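Peroxisomal catalase A (Saccharomyces cerevisiae, PDB 1A4E) probably breaks down the hydrogen peroxide made by peroxisomal oxidases into water and oxygen, working as a heme-containing homotetramer. Local coordinates at residues 49-54 with 345-350; 313-318 with 356-361. All blocks are in the same frame, centred on the assembly; numbering follows the deposited sequence.

In the fold
Both contacts are buried, with centres about 12 Å apart, and both reach the propionate side of the same heme. In contact 1 the loop between helix 36-45 and strand 59-68 meets the C-terminal end of helix 332-348; its chemistry is that of two arginines and a histidine gathered round carboxylates. Contact 2, where the loop after helix 308-313 meets segment 356-361, is neutral: an asparagine side chain bonds to backbone atoms, with small apolar groups beside it. The two meet where Arg348 NH2 lies 2.9 Å from Ala315 O, a probable hydrogen bond. Each also touches the third subunit of the tetramer.

Contact 1 (49-54 with 345-350); sequences NIPQRN and HRYRLG. With HEM (protoporphyrin IX containing Fe), chain I.
Arg53 and Arg348 bring their guanidinium groups together beside the heme propionates. Arg348 NH2 sits over one face of the Arg53 group, 3.0 Å from Arg53 NH1 and offset toward the rim, with the planes 37° apart. Two donors cannot bond to each other; nearby acceptors probably account for the approach. Arg348 NH1 comes within 2.7 Å of heme O2A, whereas Arg53 NH1 makes a weak hydrogen bond to heme O2D on the other propionate (3.0 Å, N-H...O angle 127°). His345 NE2, at the edge of its ring and in the ring plane, makes a weak hydrogen bond to O2A of the heme. Outside the two segments, Arg348 NH2 bonds to the carbonyls of Glu313 and Ala315, and Arg53 NH2 to that of Val312.

A water hydrogen-bonded to Pro51 O accepts from Arg348 NE (2.9 Å) and joins the backbone of 49-54 to the Arg348 side chain. With CG anti to the backbone N (chi1 -178°), the Arg348 chain runs past Pro51 O before bending at chi3. Its guanidinium is sandwiched, Arg53 CG over the centre of one face and Leu349 CG over the other.

Apolar packing is modest. Ile50 CD1 touches Leu349 CD2 at 3.7 Å, and Pro51 CG lies 4.1 Å from Tyr347 CE2. Tyr347 OH bonds to Asn49 O of the second subunit, tying this packing to a subunit interface.

A leucine in place of Arg53 has no guanidinium, and would probably leave heme O2D without this weak bond and Val312 O without its mate. The close approach of two arginines is therefore best read as shared service to two carboxylates and several carbonyls, whose negative charge and dipoles are likely to favour this gathering of positive charge and to help hold the propionate end of the heme.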
loop_
_atom_site.group_PDB
_atom_site.type_symbol
_atom_site.label_atom_id
_atom_site.label_comp_id
_atom_site.label_asym_id
_atom_site.label_seq_id
_atom_site.Cartn_x
_atom_site.Cartn_y
_atom_site.Cartn_z
ATOM N N ASN B 49 -9.579 0.210 7.975
ATOM C CA ASN B 49 -10.232 0.401 6.695
ATOM C C ASN B 49 -9.379 0.133 5.474
ATOM O O ASN B 49 -8.193 0.435 5.427
ATOM C CB ASN B 49 -10.767 1.832 6.553
ATOM C CG ASN B 49 -11.816 2.201 7.585
ATOM O OD1 ASN B 49 -12.644 1.384 7.970
ATOM N ND2 ASN B 49 -11.826 3.431 8.084
ATOM N N ILE B 50 -10.039 -0.485 4.500
ATOM C CA ILE B 50 -9.483 -0.702 3.173
ATOM C C ILE B 50 -10.280 0.219 2.241
ATOM O O ILE B 50 -11.361 0.663 2.646
ATOM C CB ILE B 50 -9.637 -2.194 2.733
ATOM C CG1 ILE B 50 -11.087 -2.691 2.725
ATOM C CG2 ILE B 50 -8.766 -3.000 3.678
ATOM C CD1 ILE B 50 -11.243 -4.146 2.224
ATOM N N PRO B 51 -9.848 0.580 1.014
ATOM C CA PRO B 51 -10.621 1.416 0.097
ATOM C C PRO B 51 -11.930 0.714 -0.236
ATOM O O PRO B 51 -11.974 -0.514 -0.320
ATOM C CB PRO B 51 -9.738 1.588 -1.112
ATOM C CG PRO B 51 -8.350 1.324 -0.600
ATOM C CD PRO B 51 -8.590 0.185 0.379
ATOM N N GLN B 52 -13.027 1.452 -0.382
ATOM C CA GLN B 52 -14.288 0.849 -0.786
ATOM C C GLN B 52 -14.251 0.465 -2.261
ATOM O O GLN B 52 -13.511 1.050 -3.054
ATOM C CB GLN B 52 -15.431 1.830 -0.553
ATOM C CG GLN B 52 -15.329 3.102 -1.402
ATOM C CD GLN B 52 -16.416 4.137 -1.174
ATOM O OE1 GLN B 52 -16.747 4.916 -2.069
ATOM N NE2 GLN B 52 -17.004 4.200 0.016
ATOM N N ARG B 53 -15.048 -0.543 -2.617
ATOM C CA ARG B 53 -15.258 -0.967 -3.999
ATOM C C ARG B 53 -15.612 0.200 -4.917
ATOM O O ARG B 53 -16.331 1.116 -4.519
ATOM C CB ARG B 53 -16.381 -1.990 -4.014
ATOM C CG ARG B 53 -15.873 -3.400 -4.074
ATOM C CD ARG B 53 -16.949 -4.428 -3.787
ATOM N NE ARG B 53 -16.996 -4.605 -2.355
ATOM C CZ ARG B 53 -16.840 -5.778 -1.747
ATOM N NH1 ARG B 53 -16.636 -6.915 -2.396
ATOM N NH2 ARG B 53 -16.852 -5.792 -0.426
ATOM N N ASN B 54 -15.095 0.205 -6.142
ATOM C CA ASN B 54 -15.393 1.258 -7.105
ATOM C C ASN B 54 -15.875 0.618 -8.418
ATOM O O ASN B 54 -15.063 0.089 -9.175
ATOM C CB ASN B 54 -14.128 2.099 -7.325
ATOM C CG ASN B 54 -14.348 3.352 -8.159
ATOM O OD1 ASN B 54 -15.422 3.951 -8.171
ATOM N ND2 ASN B 54 -13.320 3.783 -8.887
ATOM N N HIS B 345 -8.913 -6.038 -7.242
ATOM C CA HIS B 345 -8.696 -6.857 -6.055
ATOM C C HIS B 345 -7.258 -6.772 -5.567
ATOM O O HIS B 345 -7.014 -6.751 -4.361
ATOM C CB HIS B 345 -9.018 -8.325 -6.345
ATOM C CG HIS B 345 -10.438 -8.616 -6.816
ATOM N ND1 HIS B 345 -10.844 -9.667 -7.520
ATOM C CD2 HIS B 345 -11.536 -7.813 -6.602
ATOM C CE1 HIS B 345 -12.130 -9.528 -7.741
ATOM N NE2 HIS B 345 -12.536 -8.410 -7.186
ATOM N N ARG B 346 -6.293 -6.723 -6.502
ATOM C CA ARG B 346 -4.876 -6.629 -6.162
ATOM C C ARG B 346 -4.579 -5.327 -5.443
ATOM O O ARG B 346 -3.769 -5.303 -4.524
ATOM C CB ARG B 346 -4.012 -6.725 -7.423
ATOM C CG ARG B 346 -4.101 -8.122 -8.020
ATOM C CD ARG B 346 -3.450 -8.213 -9.390
ATOM N NE ARG B 346 -3.805 -9.485 -10.009
ATOM C CZ ARG B 346 -4.431 -9.563 -11.195
ATOM N NH1 ARG B 346 -4.762 -8.488 -11.892
ATOM N NH2 ARG B 346 -4.808 -10.745 -11.665
ATOM N N TYR B 347 -5.273 -4.255 -5.822
ATOM C CA TYR B 347 -5.159 -2.974 -5.156
ATOM C C TYR B 347 -5.868 -2.894 -3.806
ATOM O O TYR B 347 -5.262 -2.543 -2.797
ATOM C CB TYR B 347 -5.719 -1.897 -6.064
ATOM C CG TYR B 347 -5.730 -0.533 -5.407
ATOM C CD1 TYR B 347 -4.538 0.135 -5.107
ATOM C CD2 TYR B 347 -6.965 0.039 -5.120
ATOM C CE1 TYR B 347 -4.603 1.399 -4.515
ATOM C CE2 TYR B 347 -7.027 1.295 -4.528
ATOM C CZ TYR B 347 -5.847 1.969 -4.243
ATOM O OH TYR B 347 -5.940 3.228 -3.698
ATOM N N ARG B 348 -7.170 -3.174 -3.837
ATOM C CA ARG B 348 -8.085 -3.025 -2.713
ATOM C C ARG B 348 -7.865 -3.978 -1.549
ATOM O O ARG B 348 -8.015 -3.616 -0.379
ATOM C CB ARG B 348 -9.498 -3.175 -3.273
ATOM C CG ARG B 348 -10.674 -3.011 -2.331
ATOM C CD ARG B 348 -11.916 -3.424 -3.104
ATOM N NE ARG B 348 -12.696 -4.344 -2.299
ATOM C CZ ARG B 348 -13.041 -5.549 -2.720
ATOM N NH1 ARG B 348 -12.706 -6.006 -3.911
ATOM N NH2 ARG B 348 -13.704 -6.335 -1.901
ATOM N N LEU B 349 -7.509 -5.215 -1.882
ATOM C CA LEU B 349 -7.308 -6.229 -0.869
ATOM C C LEU B 349 -5.850 -6.604 -0.723
ATOM O O LEU B 349 -5.396 -6.827 0.396
ATOM C CB LEU B 349 -8.133 -7.463 -1.219
ATOM C CG LEU B 349 -9.643 -7.258 -1.313
ATOM C CD1 LEU B 349 -10.296 -8.457 -1.983
ATOM C CD2 LEU B 349 -10.186 -7.000 0.081
ATOM N N GLY B 350 -5.100 -6.653 -1.827
ATOM C CA GLY B 350 -3.694 -7.022 -1.780
ATOM C C GLY B 350 -3.338 -8.065 -2.832
ATOM O O GLY B 350 -4.218 -8.743 -3.357
HETATM C CHA HEM I . -18.199 -4.288 -9.285
HETATM C CHB HEM I . -15.779 -2.832 -13.163
HETATM C CHC HEM I . -19.696 -3.506 -15.831
HETATM C CHD HEM I . -21.700 -5.907 -12.176
HETATM C C1A HEM I . -17.250 -3.677 -10.084
HETATM C C2A HEM I . -15.904 -3.363 -9.644
HETATM C C3A HEM I . -15.195 -3.036 -10.753
HETATM C C4A HEM I . -16.116 -3.115 -11.861
HETATM C CMA HEM I . -13.710 -2.726 -10.856
HETATM C CAA HEM I . -15.376 -3.465 -8.225
HETATM C CBA HEM I . -14.564 -4.735 -8.095
HETATM C CGA HEM I . -13.950 -4.962 -6.731
HETATM O O1A HEM I . -13.314 -4.071 -6.172
HETATM O O2A HEM I . -14.102 -6.067 -6.236
HETATM C C1B HEM I . -16.634 -2.917 -14.239
HETATM C C2B HEM I . -16.282 -2.505 -15.577
HETATM C C3B HEM I . -17.428 -2.591 -16.333
HETATM C C4B HEM I . -18.450 -3.087 -15.423
HETATM C CMB HEM I . -14.881 -2.050 -15.972
HETATM C CAB HEM I . -17.657 -2.281 -17.679
HETATM C CBB HEM I . -16.660 -2.022 -18.731
HETATM C C1C HEM I . -20.582 -4.249 -15.077
HETATM C C2C HEM I . -21.726 -4.937 -15.629
HETATM C C3C HEM I . -22.265 -5.676 -14.616
HETATM C C4C HEM I . -21.446 -5.417 -13.447
HETATM C CMC HEM I . -22.165 -4.861 -17.089
HETATM C CAC HEM I . -23.338 -6.554 -14.671
HETATM C CBC HEM I . -23.373 -7.710 -15.540
HETATM C C1D HEM I . -20.928 -5.656 -11.057
HETATM C C2D HEM I . -21.221 -6.151 -9.735
HETATM C C3D HEM I . -20.253 -5.669 -8.926
HETATM C C4D HEM I . -19.361 -4.893 -9.745
HETATM C CMD HEM I . -22.374 -7.057 -9.325
HETATM C CAD HEM I . -20.153 -5.859 -7.425
HETATM C CBD HEM I . -19.380 -7.084 -6.994
HETATM C CGD HEM I . -19.400 -7.206 -5.482
HETATM O O1D HEM I . -20.474 -7.331 -4.910
HETATM O O2D HEM I . -18.347 -7.164 -4.858
HETATM N NA HEM I . -17.362 -3.547 -11.457
HETATM N NB HEM I . -17.953 -3.297 -14.153
HETATM N NC HEM I . -20.387 -4.581 -13.753
HETATM N ND HEM I . -19.774 -4.896 -11.061
HETATM FE FE HEM I . -18.890 -4.044 -12.593
HETATM O O HOH W 1 -13.575 -2.784 0.038
#

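Contact 2 (313-318 with 356-361); sequences EQAAFA and IPVNCP. With HEM (protoporphyrin IX containing Fe), chain I.
Asn359 uses both ends of its side-chain amide on the backbone of 313-318. OD1 accepts from Ala316 N at 2.8 Å (N-H...O angle 160°), and ND2 donates to Gln314 O at 3.0 Å. These bonds span Ala315, whose CA lies 3.6 Å from Asn359 OD1. Neither donor is coplanar with its carbonyl: Ala316 N is tilted 29° from the plane, the other donor 17°. A weak second bond from ND2 goes to Phe353 O.

Apolar contacts lie beside these bonds. Ala316 CB rests 3.5 Å from Asn359 ND2, and Val358 CG2 approaches Ala315 CA at 4.1 Å. Farther out, Gln314 and Ile356 cross at about a right angle, Ile356 CG2 lying 3.5 Å from Gln314 NE2, whose stronger polar partner is Asn377 O of the third subunit.

Beyond this pairing, Phe317 CD2 comes within 3.4 Å of heme O2D. An asparagine side chain bridging the C=O and N-H groups that flank one residue thus joins two loops of the catalase fold behind the propionate side of the heme pocket.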
loop_
_atom_site.group_PDB
_atom_site.type_symbol
_atom_site.label_atom_id
_atom_site.label_comp_id
_atom_site.label_asym_id
_atom_site.label_seq_id
_atom_site.Cartn_x
_atom_site.Cartn_y
_atom_site.Cartn_z
ATOM N N GLU B 313 -16.987 -7.758 3.107
ATOM C CA GLU B 313 -16.187 -6.633 2.665
ATOM C C GLU B 313 -14.890 -7.086 2.006
ATOM O O GLU B 313 -14.449 -6.486 1.025
ATOM C CB GLU B 313 -15.918 -5.736 3.870
ATOM C CG GLU B 313 -15.320 -4.378 3.515
ATOM C CD GLU B 313 -16.173 -3.477 2.624
ATOM O OE1 GLU B 313 -17.401 -3.566 2.615
ATOM O OE2 GLU B 313 -15.595 -2.642 1.945
ATOM N N GLN B 314 -14.282 -8.169 2.496
ATOM C CA GLN B 314 -13.084 -8.700 1.872
ATOM C C GLN B 314 -13.342 -9.644 0.696
ATOM O O GLN B 314 -12.398 -10.132 0.064
ATOM C CB GLN B 314 -12.251 -9.426 2.910
ATOM C CG GLN B 314 -11.563 -8.465 3.862
ATOM C CD GLN B 314 -10.418 -9.108 4.624
ATOM O OE1 GLN B 314 -9.299 -8.592 4.653
ATOM N NE2 GLN B 314 -10.653 -10.254 5.255
ATOM N N ALA B 315 -14.615 -9.906 0.368
ATOM C CA ALA B 315 -14.964 -10.801 -0.722
ATOM C C ALA B 315 -14.626 -10.180 -2.067
ATOM O O ALA B 315 -14.869 -9.000 -2.315
ATOM C CB ALA B 315 -16.447 -11.100 -0.687
ATOM N N ALA B 316 -14.036 -11.010 -2.924
ATOM C CA ALA B 316 -13.593 -10.597 -4.245
ATOM C C ALA B 316 -14.299 -11.409 -5.317
ATOM O O ALA B 316 -14.184 -12.629 -5.359
ATOM C CB ALA B 316 -12.104 -10.819 -4.387
ATOM N N PHE B 317 -15.023 -10.718 -6.195
ATOM C CA PHE B 317 -15.796 -11.327 -7.276
ATOM C C PHE B 317 -15.270 -10.823 -8.612
ATOM O O PHE B 317 -15.044 -9.620 -8.771
ATOM C CB PHE B 317 -17.267 -10.954 -7.183
ATOM C CG PHE B 317 -17.966 -11.392 -5.908
ATOM C CD1 PHE B 317 -18.575 -12.647 -5.836
ATOM C CD2 PHE B 317 -17.999 -10.538 -4.807
ATOM C CE1 PHE B 317 -19.213 -13.042 -4.661
ATOM C CE2 PHE B 317 -18.639 -10.943 -3.636
ATOM C CZ PHE B 317 -19.246 -12.192 -3.561
ATOM N N ALA B 318 -15.074 -11.730 -9.580
ATOM C CA ALA B 318 -14.525 -11.390 -10.889
ATOM C C ALA B 318 -15.097 -12.271 -11.997
ATOM O O ALA B 318 -15.166 -13.492 -11.822
ATOM C CB ALA B 318 -13.011 -11.564 -10.882
ATOM N N ILE B 356 -7.339 -14.884 1.287
ATOM C CA ILE B 356 -8.370 -14.515 2.260
ATOM C C ILE B 356 -9.416 -15.634 2.212
ATOM O O ILE B 356 -9.824 -15.993 1.104
ATOM C CB ILE B 356 -9.025 -13.157 1.888
ATOM C CG1 ILE B 356 -7.998 -12.037 1.906
ATOM C CG2 ILE B 356 -10.129 -12.841 2.884
ATOM C CD1 ILE B 356 -8.550 -10.673 1.459
ATOM N N PRO B 357 -9.828 -16.244 3.347
ATOM C CA PRO B 357 -10.709 -17.410 3.412
ATOM C C PRO B 357 -11.923 -17.458 2.478
ATOM O O PRO B 357 -12.113 -18.461 1.789
ATOM C CB PRO B 357 -11.068 -17.462 4.880
ATOM C CG PRO B 357 -9.760 -17.097 5.519
ATOM C CD PRO B 357 -9.335 -15.911 4.681
ATOM N N VAL B 358 -12.722 -16.382 2.382
ATOM C CA VAL B 358 -13.868 -16.355 1.474
ATOM C C VAL B 358 -13.491 -16.353 0.002
ATOM O O VAL B 358 -14.316 -16.738 -0.820
ATOM C CB VAL B 358 -14.802 -15.123 1.702
ATOM C CG1 VAL B 358 -15.614 -15.441 2.928
ATOM C CG2 VAL B 358 -14.053 -13.794 1.859
ATOM N N ASN B 359 -12.279 -15.915 -0.373
ATOM C CA ASN B 359 -11.832 -15.952 -1.766
ATOM C C ASN B 359 -11.042 -17.199 -2.133
ATOM O O ASN B 359 -10.742 -17.447 -3.297
ATOM C CB ASN B 359 -10.978 -14.730 -2.056
ATOM C CG ASN B 359 -11.799 -13.484 -1.835
ATOM O OD1 ASN B 359 -13.023 -13.494 -1.989
ATOM N ND2 ASN B 359 -11.144 -12.398 -1.438
ATOM N N CYS B 360 -10.696 -17.990 -1.119
ATOM C CA CYS B 360 -9.924 -19.203 -1.297
ATOM C C CYS B 360 -10.771 -20.276 -1.999
ATOM O O CYS B 360 -11.934 -20.490 -1.640
ATOM C CB CYS B 360 -9.450 -19.639 0.097
ATOM S SG CYS B 360 -8.414 -21.119 0.116
ATOM N N PRO B 361 -10.260 -20.928 -3.056
ATOM C CA PRO B 361 -10.915 -22.053 -3.721
ATOM C C PRO B 361 -10.870 -23.312 -2.870
ATOM O O PRO B 361 -10.074 -24.199 -3.169
ATOM C CB PRO B 361 -10.158 -22.153 -5.020
ATOM C CG PRO B 361 -8.750 -21.735 -4.635
ATOM C CD PRO B 361 -9.048 -20.525 -3.772
HETATM C CHA HEM I . -18.199 -4.288 -9.285
HETATM C CHB HEM I . -15.779 -2.832 -13.163
HETATM C CHC HEM I . -19.696 -3.506 -15.831
HETATM C CHD HEM I . -21.700 -5.907 -12.176
HETATM C C1A HEM I . -17.250 -3.677 -10.084
HETATM C C2A HEM I . -15.904 -3.363 -9.644
HETATM C C3A HEM I . -15.195 -3.036 -10.753
HETATM C C4A HEM I . -16.116 -3.115 -11.861
HETATM C CMA HEM I . -13.710 -2.726 -10.856
HETATM C CAA HEM I . -15.376 -3.465 -8.225
HETATM C CBA HEM I . -14.564 -4.735 -8.095
HETATM C CGA HEM I . -13.950 -4.962 -6.731
HETATM O O1A HEM I . -13.314 -4.071 -6.172
HETATM O O2A HEM I . -14.102 -6.067 -6.236
HETATM C C1B HEM I . -16.634 -2.917 -14.239
HETATM C C2B HEM I . -16.282 -2.505 -15.577
HETATM C C3B HEM I . -17.428 -2.591 -16.333
HETATM C C4B HEM I . -18.450 -3.087 -15.423
HETATM C CMB HEM I . -14.881 -2.050 -15.972
HETATM C CAB HEM I . -17.657 -2.281 -17.679
HETATM C CBB HEM I . -16.660 -2.022 -18.731
HETATM C C1C HEM I . -20.582 -4.249 -15.077
HETATM C C2C HEM I . -21.726 -4.937 -15.629
HETATM C C3C HEM I . -22.265 -5.676 -14.616
HETATM C C4C HEM I . -21.446 -5.417 -13.447
HETATM C CMC HEM I . -22.165 -4.861 -17.089
HETATM C CAC HEM I . -23.338 -6.554 -14.671
HETATM C CBC HEM I . -23.373 -7.710 -15.540
HETATM C C1D HEM I . -20.928 -5.656 -11.057
HETATM C C2D HEM I . -21.221 -6.151 -9.735
HETATM C C3D HEM I . -20.253 -5.669 -8.926
HETATM C C4D HEM I . -19.361 -4.893 -9.745
HETATM C CMD HEM I . -22.374 -7.057 -9.325
HETATM C CAD HEM I . -20.153 -5.859 -7.425
HETATM C CBD HEM I . -19.380 -7.084 -6.994
HETATM C CGD HEM I . -19.400 -7.206 -5.482
HETATM O O1D HEM I . -20.474 -7.331 -4.910
HETATM O O2D HEM I . -18.347 -7.164 -4.858
HETATM N NA HEM I . -17.362 -3.547 -11.457
HETATM N NB HEM I . -17.953 -3.297 -14.153
HETATM N NC HEM I . -20.387 -4.581 -13.753
HETATM N ND HEM I . -19.774 -4.896 -11.061
HETATM FE FE HEM I . -18.890 -4.044 -12.593
#